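Local coordinates for protein 2-methyl-3-hydroxypyridine-5-carboxylic acid oxygenase (Mesorhizobium loti, PDB 3ALJ) that probably catalyses the FAD-dependent, oxygen-consuming ring opening of 2-methyl-3-hydroxypyridine-5-carboxylic acid, a step in vitamin B6 breakdown, at residues A51-H57 with P100-R106; D71-S76 with H108-A112. All coordinates share one frame; numbering follows the deposited sequence. Where two conformers were deposited one is given.

Contact 1: residues A51-H57 with P100-R106; sequences AGIYLWH and PWRIMTR. With FAD (flavin-adenine dinucleotide), chain B.
Arg106 and Ile53 owe their contact to two different chain shapes. The Arg106 chain bends at chi2 (-143°), which sets its guanidinium beside Gly52 and Ile53. Ile53 is extended, with CG1 anti to the backbone N (chi1 -168°). With chi2 extended as well, Ile53 CD1 lies over one face of the guanidinium, 3.8 Å from Arg106 CZ. Arg106 NE donates to Gly52 O at 3.0 Å, coming from above the carbonyl plane. A water bridges Gly52 O and Arg106 NH2. Both Arg106 NH1 and Arg106 NH2 donate to the ribityl hydroxyl O2' of FAD, with Arg106 NH2 to FAD O2' at 2.8 Å. Bonds from all three nitrogens fix the rotation of the guanidinium.

Strands 52-56 and 101-105 form a two-stranded antiparallel sheet in the FAD-binding domain. Ile53-Met104 and Leu55-Arg102 are its hydrogen-bonded pairs, and Ile53 N reaches Met104 O at 2.8 Å. Strand 52-56 also binds the flavin ring by its backbone. Tyr54 N donates to FAD O4 at 2.9 Å, and FAD N3 donates back to Tyr54 O.

On the sheet face that carries Tyr54, Ile103 CG1 makes a CH-pi contact 3.8 Å from the centroid of the Tyr54 ring. Trp101 turns the edge of its indole to Tyr54, with Trp101 CZ3 3.8 Å from Tyr54 CE2. The Trp56 and Trp101 rings are roughly aligned but offset so far that they hardly overlap. Tyr54 OH bonds to Ser215 and Thr199. On the face that carries Ile53, the Ile53 CG2 methyl packs beside Met104 CG. Met104 CE meets Leu55 CD1, 4.0 Å away. Leu109 of helix 106-119 touches Ile53, Leu55 and Met104 there.

Contact 2: residues D71-S76 with H108-A112; sequences DVLQGS and HLHDA
His108 reaches across from helix 106-119 to the end of helix 69-73 and grips the carbonyl of Val72. Its CG stands anti to the backbone N (chi1 -177°), which extends the imidazole toward segment 71-76. His108 NE2 donates to Val72 O at 2.8 Å. The acceptor lies in the ring plane, and the N-H...O angle is 151°. Val72 O takes a second bond, from Ser76 OG at 2.7 Å. The two donors come from opposite faces of the carbonyl plane. Ser76 has its OG between the backbone N and the carbonyl carbon (chi1 63°), from where it can turn back to Val72.

One face of the imidazole is covered by Gly75 O, 3.9 Å above the ring plane. That oxygen is also held by Asn218 ND2. With an alanine in place of His108, Val72 O is likely to lose one of its two donors, and a gap would probably open beside Gly75 O.

Beside the histidine the contact is apolar. Val72 CG2 meets Ala112 CB at 3.6 Å. Val72 CG2 also lies 3.9 Å from Leu109 CD1. Asp71 CB comes within 4.1 Å of Ala112 CB. Farther out, a water donates to both Asp71 OD2 and Ala112 O, so the carboxylate is joined to the helix indirectly.

Ser76 N hydrogen-bonds back to Leu73 O at 3.2 Å. Gly75 takes a backbone shape in which a CB would press on the carbonyl of Gln74. This is a type II beta turn, Leu73 to Ser76, with glycine in its third position, which starts on the last residue of helix 69-73.

Contact 1 is buried in the core and touches the flavin. Contact 2 is only partly buried, with Asp71 and Gln74 exposed. Both depend on one continuous piece of chain, because strand 101-105 runs straight into helix 106-119, and Thr105 OG1 caps His108 N. The two contacts also meet directly. Arg102 of contact 1 probably hydrogen-bonds through NE to Ser76 OG and through NH2 to Leu73 O, and Met104 SD packs on Val72 CG1. Their chemistry differs. Contact 1 combines regular strand pairing, aromatic packing and a charged group at the cofactor. Contact 2 rests on the bond from His108 to Val72, a small apolar patch and a bridging water.

Contact 1: residues A51-H57 with P100-R106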
loop_
_atom_site.group_PDB
_atom_site.type_symbol
_atom_site.label_atom_id
_atom_site.label_comp_id
_atom_site.label_asym_id
_atom_site.label_seq_id
_atom_site.Cartn_x
_atom_site.Cartn_y
_atom_site.Cartn_z
ATOM N N ALA A 51 -1.464 7.416 7.248
ATOM C CA ALA A 51 -1.977 6.900 8.575
ATOM C C ALA A 51 -1.852 5.389 8.828
ATOM O O ALA A 51 -0.998 4.954 9.559
ATOM C CB ALA A 51 -3.405 7.374 8.836
ATOM N N GLY A 52 -2.731 4.624 8.198
ATOM C CA GLY A 52 -2.812 3.148 8.446
ATOM C C GLY A 52 -2.733 2.336 7.192
ATOM O O GLY A 52 -2.912 2.919 6.075
ATOM N N ILE A 53 -2.542 0.982 7.342
ATOM C CA ILE A 53 -2.484 0.170 6.168
ATOM C C ILE A 53 -2.821 -1.244 6.570
ATOM O O ILE A 53 -2.504 -1.679 7.659
ATOM C CB ILE A 53 -1.090 0.269 5.473
ATOM C CG1 ILE A 53 -1.131 -0.373 4.051
ATOM C CG2 ILE A 53 0.069 -0.328 6.316
ATOM C CD1 ILE A 53 0.204 -0.039 3.322
ATOM N N TYR A 54 -3.533 -1.921 5.665
ATOM C CA TYR A 54 -3.742 -3.388 5.761
ATOM C C TYR A 54 -2.735 -4.173 4.939
ATOM O O TYR A 54 -2.486 -3.805 3.748
ATOM C CB TYR A 54 -5.126 -3.770 5.215
ATOM C CG TYR A 54 -6.306 -3.393 6.080
ATOM C CD1 TYR A 54 -6.543 -2.096 6.566
ATOM C CD2 TYR A 54 -7.248 -4.365 6.376
ATOM C CE1 TYR A 54 -7.616 -1.809 7.355
ATOM C CE2 TYR A 54 -8.410 -4.094 7.111
ATOM C CZ TYR A 54 -8.572 -2.804 7.634
ATOM O OH TYR A 54 -9.657 -2.502 8.402
ATOM N N LEU A 55 -2.176 -5.263 5.452
ATOM C CA LEU A 55 -1.437 -6.236 4.666
ATOM C C LEU A 55 -2.129 -7.560 4.801
ATOM O O LEU A 55 -2.865 -7.775 5.764
ATOM C CB LEU A 55 0.043 -6.387 5.111
ATOM C CG LEU A 55 0.920 -5.081 4.917
ATOM C CD1 LEU A 55 2.320 -5.509 5.299
ATOM C CD2 LEU A 55 0.836 -4.626 3.426
ATOM N N TRP A 56 -1.886 -8.421 3.835
ATOM C CA TRP A 56 -2.455 -9.776 3.833
ATOM C C TRP A 56 -1.325 -10.763 3.720
ATOM O O TRP A 56 -0.153 -10.409 3.591
ATOM C CB TRP A 56 -3.407 -9.956 2.671
ATOM C CG TRP A 56 -4.488 -8.868 2.594
ATOM C CD1 TRP A 56 -4.304 -7.561 2.177
ATOM C CD2 TRP A 56 -5.872 -8.967 2.959
ATOM N NE1 TRP A 56 -5.488 -6.830 2.278
ATOM C CE2 TRP A 56 -6.467 -7.688 2.758
ATOM C CE3 TRP A 56 -6.674 -10.046 3.392
ATOM C CZ2 TRP A 56 -7.830 -7.458 2.988
ATOM C CZ3 TRP A 56 -8.016 -9.813 3.642
ATOM C CH2 TRP A 56 -8.609 -8.573 3.426
ATOM N N HIS A 57 -1.650 -12.057 3.704
ATOM C CA HIS A 57 -0.700 -13.082 3.552
ATOM C C HIS A 57 0.369 -12.825 2.501
ATOM O O HIS A 57 1.537 -13.045 2.788
ATOM C CB HIS A 57 -1.519 -14.385 3.143
ATOM C CG HIS A 57 -0.717 -15.504 2.531
ATOM N ND1 HIS A 57 -0.728 -15.704 1.165
ATOM C CD2 HIS A 57 0.118 -16.429 3.061
ATOM C CE1 HIS A 57 0.059 -16.749 0.879
ATOM N NE2 HIS A 57 0.593 -17.213 2.015
ATOM N N PRO A 100 -3.826 -15.315 6.580
ATOM C CA PRO A 100 -3.263 -14.233 7.416
ATOM C C PRO A 100 -3.495 -12.799 6.894
ATOM O O PRO A 100 -3.572 -12.579 5.695
ATOM C CB PRO A 100 -1.791 -14.572 7.376
ATOM C CG PRO A 100 -1.736 -16.140 7.240
ATOM C CD PRO A 100 -2.844 -16.385 6.311
ATOM N N TRP A 101 -3.723 -11.871 7.847
ATOM C CA TRP A 101 -3.862 -10.437 7.508
ATOM C C TRP A 101 -3.503 -9.677 8.720
ATOM O O TRP A 101 -3.372 -10.214 9.824
ATOM C CB TRP A 101 -5.283 -10.129 6.953
ATOM C CG TRP A 101 -6.426 -10.411 7.884
ATOM C CD1 TRP A 101 -6.856 -11.658 8.369
ATOM C CD2 TRP A 101 -7.358 -9.444 8.409
ATOM N NE1 TRP A 101 -7.960 -11.487 9.213
ATOM C CE2 TRP A 101 -8.288 -10.136 9.235
ATOM C CE3 TRP A 101 -7.484 -8.004 8.310
ATOM C CZ2 TRP A 101 -9.340 -9.501 9.893
ATOM C CZ3 TRP A 101 -8.518 -7.409 8.906
ATOM C CH2 TRP A 101 -9.443 -8.093 9.701
ATOM N N ARG A 102 -3.313 -8.363 8.539
ATOM C CA ARG A 102 -2.735 -7.557 9.616
ATOM C C ARG A 102 -3.019 -6.125 9.351
ATOM O O ARG A 102 -2.977 -5.654 8.170
ATOM C CB ARG A 102 -1.179 -7.724 9.622
ATOM C CG ARG A 102 -0.549 -7.462 11.017
ATOM C CD ARG A 102 -0.948 -8.627 12.031
ATOM N NE ARG A 102 -0.160 -8.470 13.238
ATOM C CZ ARG A 102 -0.208 -9.404 14.186
ATOM N NH1 ARG A 102 -1.090 -10.401 14.130
ATOM N NH2 ARG A 102 0.588 -9.357 15.213
ATOM N N ILE A 103 -3.295 -5.340 10.385
ATOM C CA ILE A 103 -3.502 -3.875 10.305
ATOM C C ILE A 103 -2.381 -3.254 11.125
ATOM O O ILE A 103 -1.972 -3.753 12.186
ATOM C CB ILE A 103 -4.822 -3.450 10.886
ATOM C CG1 ILE A 103 -5.960 -4.213 10.150
ATOM C CG2 ILE A 103 -5.033 -1.973 10.732
ATOM C CD1 ILE A 103 -7.327 -3.928 10.759
ATOM N N MET A 104 -1.866 -2.126 10.594
ATOM C CA MET A 104 -0.729 -1.426 11.286
ATOM C C MET A 104 -0.751 0.012 10.836
ATOM O O MET A 104 -1.316 0.372 9.819
ATOM C CB MET A 104 0.634 -2.052 10.959
ATOM C CG MET A 104 0.889 -1.989 9.416
ATOM S SD MET A 104 2.042 -3.311 8.896
ATOM C CE MET A 104 0.835 -4.719 8.900
ATOM N N THR A 105 0.006 0.804 11.574
ATOM C CA THR A 105 0.227 2.187 11.019
ATOM C C THR A 105 1.250 2.088 9.859
ATOM O O THR A 105 2.101 1.228 9.835
ATOM C CB THR A 105 0.682 3.184 12.140
ATOM O OG1 THR A 105 2.023 2.860 12.552
ATOM C CG2 THR A 105 -0.254 3.190 13.356
ATOM N N ARG A 106 1.108 3.096 8.995
ATOM C CA ARG A 106 2.067 3.237 7.934
ATOM C C ARG A 106 3.481 3.417 8.456
ATOM O O ARG A 106 4.428 2.838 7.908
ATOM C CB ARG A 106 1.677 4.469 7.064
ATOM C CG ARG A 106 0.498 3.980 6.255
ATOM C CD ARG A 106 0.402 4.429 4.961
ATOM N NE ARG A 106 -0.734 3.893 4.178
ATOM C CZ ARG A 106 -0.675 3.671 2.868
ATOM N NH1 ARG A 106 0.428 3.829 2.223
ATOM N NH2 ARG A 106 -1.771 3.277 2.270
HETATM P PA FAD B . 4.953 5.383 -2.529
HETATM O O1A FAD B . 4.511 4.746 -1.249
HETATM O O2A FAD B . 4.238 6.490 -3.049
HETATM O O5B FAD B . 6.476 5.777 -2.309
HETATM C C5B FAD B . 7.237 6.465 -3.357
HETATM C C4B FAD B . 8.358 7.103 -2.562
HETATM O O4B FAD B . 9.161 7.708 -3.633
HETATM C C3B FAD B . 7.961 8.235 -1.689
HETATM O O3B FAD B . 8.621 8.162 -0.409
HETATM C C2B FAD B . 8.323 9.506 -2.540
HETATM O O2B FAD B . 8.655 10.653 -1.738
HETATM C C1B FAD B . 9.565 9.088 -3.257
HETATM N N9A FAD B . 9.735 9.687 -4.542
HETATM C C8A FAD B . 8.792 10.150 -5.432
HETATM N N7A FAD B . 9.358 10.572 -6.573
HETATM C C5A FAD B . 10.722 10.383 -6.411
HETATM C C6A FAD B . 11.800 10.545 -7.277
HETATM N N6A FAD B . 11.615 11.063 -8.538
HETATM N N1A FAD B . 13.003 10.220 -6.800
HETATM C C2A FAD B . 13.202 9.761 -5.559
HETATM N N3A FAD B . 12.189 9.539 -4.672
HETATM C C4A FAD B . 10.949 9.837 -5.150
HETATM N N1 FAD B . -2.199 -0.629 -0.006
HETATM C C2 FAD B . -2.232 -1.716 0.744
HETATM O O2 FAD B . -1.509 -2.704 0.540
HETATM N N3 FAD B . -3.123 -1.793 1.814
HETATM C C4 FAD B . -3.962 -0.729 2.146
HETATM O O4 FAD B . -4.648 -0.793 3.234
HETATM C C4X FAD B . -3.916 0.387 1.329
HETATM N N5 FAD B . -4.840 1.465 1.554
HETATM C C5X FAD B . -4.833 2.545 0.691
HETATM C C6 FAD B . -5.791 3.567 0.816
HETATM C C7 FAD B . -5.746 4.670 0.003
HETATM C C7M FAD B . -6.812 5.789 0.184
HETATM C C8 FAD B . -4.806 4.763 -1.001
HETATM C C8M FAD B . -4.746 5.971 -1.963
HETATM C C9 FAD B . -3.848 3.749 -1.144
HETATM C C9A FAD B . -3.881 2.597 -0.319
HETATM N N10 FAD B . -2.921 1.502 -0.475
HETATM C C10 FAD B . -2.994 0.416 0.313
HETATM C "C1'" FAD B . -1.895 1.579 -1.620
HETATM C "C2'" FAD B . -0.553 2.027 -1.055
HETATM O "O2'" FAD B . -0.721 3.291 -0.379
HETATM C "C3'" FAD B . 0.424 2.288 -2.217
HETATM O "O3'" FAD B . 0.117 1.300 -3.271
HETATM C "C4'" FAD B . 1.842 2.086 -1.876
HETATM O "O4'" FAD B . 2.178 3.082 -0.868
HETATM C "C5'" FAD B . 2.740 2.338 -3.043
HETATM O "O5'" FAD B . 4.090 2.153 -2.628
HETATM P P FAD B . 5.215 2.686 -3.601
HETATM O O1P FAD B . 6.480 2.424 -2.900
HETATM O O2P FAD B . 5.036 2.186 -5.001
HETATM O O3P FAD B . 4.942 4.276 -3.705
HETATM O O HOH W 1 -4.108 3.382 3.691
#

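Contact 2: residues D71-S76 with H108-A112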
loop_
_atom_site.group_PDB
_atom_site.type_symbol
_atom_site.label_atom_id
_atom_site.label_comp_id
_atom_site.label_asym_id
_atom_site.label_seq_id
_atom_site.Cartn_x
_atom_site.Cartn_y
_atom_site.Cartn_z
ATOM N N ASP A 71 9.427 -7.754 13.201
ATOM C CA ASP A 71 9.343 -6.424 13.653
ATOM C C ASP A 71 7.950 -5.850 13.237
ATOM O O ASP A 71 7.477 -4.916 13.904
ATOM C CB ASP A 71 10.454 -5.530 12.988
ATOM C CG ASP A 71 11.753 -5.485 13.768
ATOM O OD1 ASP A 71 11.884 -6.145 14.804
ATOM O OD2 ASP A 71 12.685 -4.766 13.215
ATOM N N VAL A 72 7.376 -6.308 12.094
ATOM C CA VAL A 72 6.034 -5.809 11.745
ATOM C C VAL A 72 4.944 -6.397 12.683
ATOM O O VAL A 72 4.068 -5.721 13.105
ATOM C CB VAL A 72 5.803 -6.155 10.272
ATOM C CG1 VAL A 72 4.344 -5.933 9.898
ATOM C CG2 VAL A 72 6.689 -5.224 9.381
ATOM N N LEU A 73 5.063 -7.738 12.898
ATOM C CA LEU A 73 3.978 -8.373 13.733
ATOM C C LEU A 73 3.940 -7.864 15.171
ATOM O O LEU A 73 2.880 -7.662 15.744
ATOM C CB LEU A 73 4.177 -9.911 13.815
ATOM C CG LEU A 73 4.002 -10.618 12.462
ATOM C CD1 LEU A 73 4.098 -12.178 12.685
ATOM C CD2 LEU A 73 2.566 -10.328 11.860
ATOM N N GLN A 74 5.137 -7.535 15.743
ATOM C CA GLN A 74 5.168 -6.866 17.046
ATOM C C GLN A 74 4.565 -5.459 16.954
ATOM O O GLN A 74 5.038 -4.732 16.024
ATOM C CB GLN A 74 6.621 -6.785 17.448
ATOM C CG GLN A 74 6.811 -6.083 18.775
ATOM C CD GLN A 74 6.230 -6.910 19.961
ATOM O OE1 GLN A 74 6.338 -8.155 20.040
ATOM N NE2 GLN A 74 5.611 -6.202 20.872
ATOM N N GLY A 75 3.559 -5.100 17.703
ATOM C CA GLY A 75 2.977 -3.768 17.529
ATOM C C GLY A 75 1.921 -3.612 16.411
ATOM O O GLY A 75 1.549 -2.472 16.106
ATOM N N SER A 76 1.474 -4.757 15.838
ATOM C CA SER A 76 0.367 -4.652 14.871
ATOM C C SER A 76 -0.704 -5.727 15.256
ATOM O O SER A 76 -0.506 -6.450 16.215
ATOM C CB SER A 76 0.870 -4.818 13.454
ATOM O OG SER A 76 1.438 -6.129 13.263
ATOM N N HIS A 108 4.634 2.269 11.175
ATOM C CA HIS A 108 5.164 0.994 11.691
ATOM C C HIS A 108 5.738 0.136 10.609
ATOM O O HIS A 108 6.827 -0.412 10.757
ATOM C CB HIS A 108 3.989 0.296 12.443
ATOM C CG HIS A 108 4.398 -0.983 13.097
ATOM N ND1 HIS A 108 5.078 -0.982 14.300
ATOM C CD2 HIS A 108 4.179 -2.255 12.755
ATOM C CE1 HIS A 108 5.251 -2.250 14.667
ATOM N NE2 HIS A 108 4.682 -3.039 13.766
ATOM N N LEU A 109 5.032 0.051 9.479
ATOM C CA LEU A 109 5.521 -0.767 8.405
ATOM C C LEU A 109 6.810 -0.164 7.788
ATOM O O LEU A 109 7.795 -0.831 7.552
ATOM C CB LEU A 109 4.431 -0.942 7.344
ATOM C CG LEU A 109 4.821 -1.644 6.051
ATOM C CD1 LEU A 109 5.400 -3.031 6.388
ATOM C CD2 LEU A 109 3.661 -1.699 5.146
ATOM N N HIS A 110 6.697 1.165 7.535
ATOM C CA HIS A 110 7.787 1.829 6.851
ATOM C C HIS A 110 9.053 1.804 7.767
ATOM O O HIS A 110 10.139 1.479 7.233
ATOM C CB HIS A 110 7.299 3.253 6.468
ATOM C CG HIS A 110 8.169 3.886 5.468
ATOM N ND1 HIS A 110 9.173 4.744 5.812
ATOM C CD2 HIS A 110 8.193 3.772 4.114
ATOM C CE1 HIS A 110 9.762 5.163 4.710
ATOM N NE2 HIS A 110 9.211 4.550 3.669
ATOM N N ASP A 111 8.917 1.967 9.085
ATOM C CA ASP A 111 10.091 1.980 9.947
ATOM C C ASP A 111 10.690 0.583 10.023
ATOM O O ASP A 111 11.932 0.432 9.917
ATOM C CB ASP A 111 9.726 2.522 11.356
ATOM C CG ASP A 111 9.471 4.033 11.368
ATOM O OD1 ASP A 111 9.498 4.770 10.323
ATOM O OD2 ASP A 111 9.023 4.334 12.538
ATOM N N ALA A 112 9.867 -0.503 9.964
ATOM C CA ALA A 112 10.442 -1.822 9.942
ATOM C C ALA A 112 11.251 -2.088 8.706
ATOM O O ALA A 112 12.348 -2.671 8.815
ATOM C CB ALA A 112 9.294 -2.871 10.072
HETATM O O HOH W 2 12.904 -4.830 10.533
#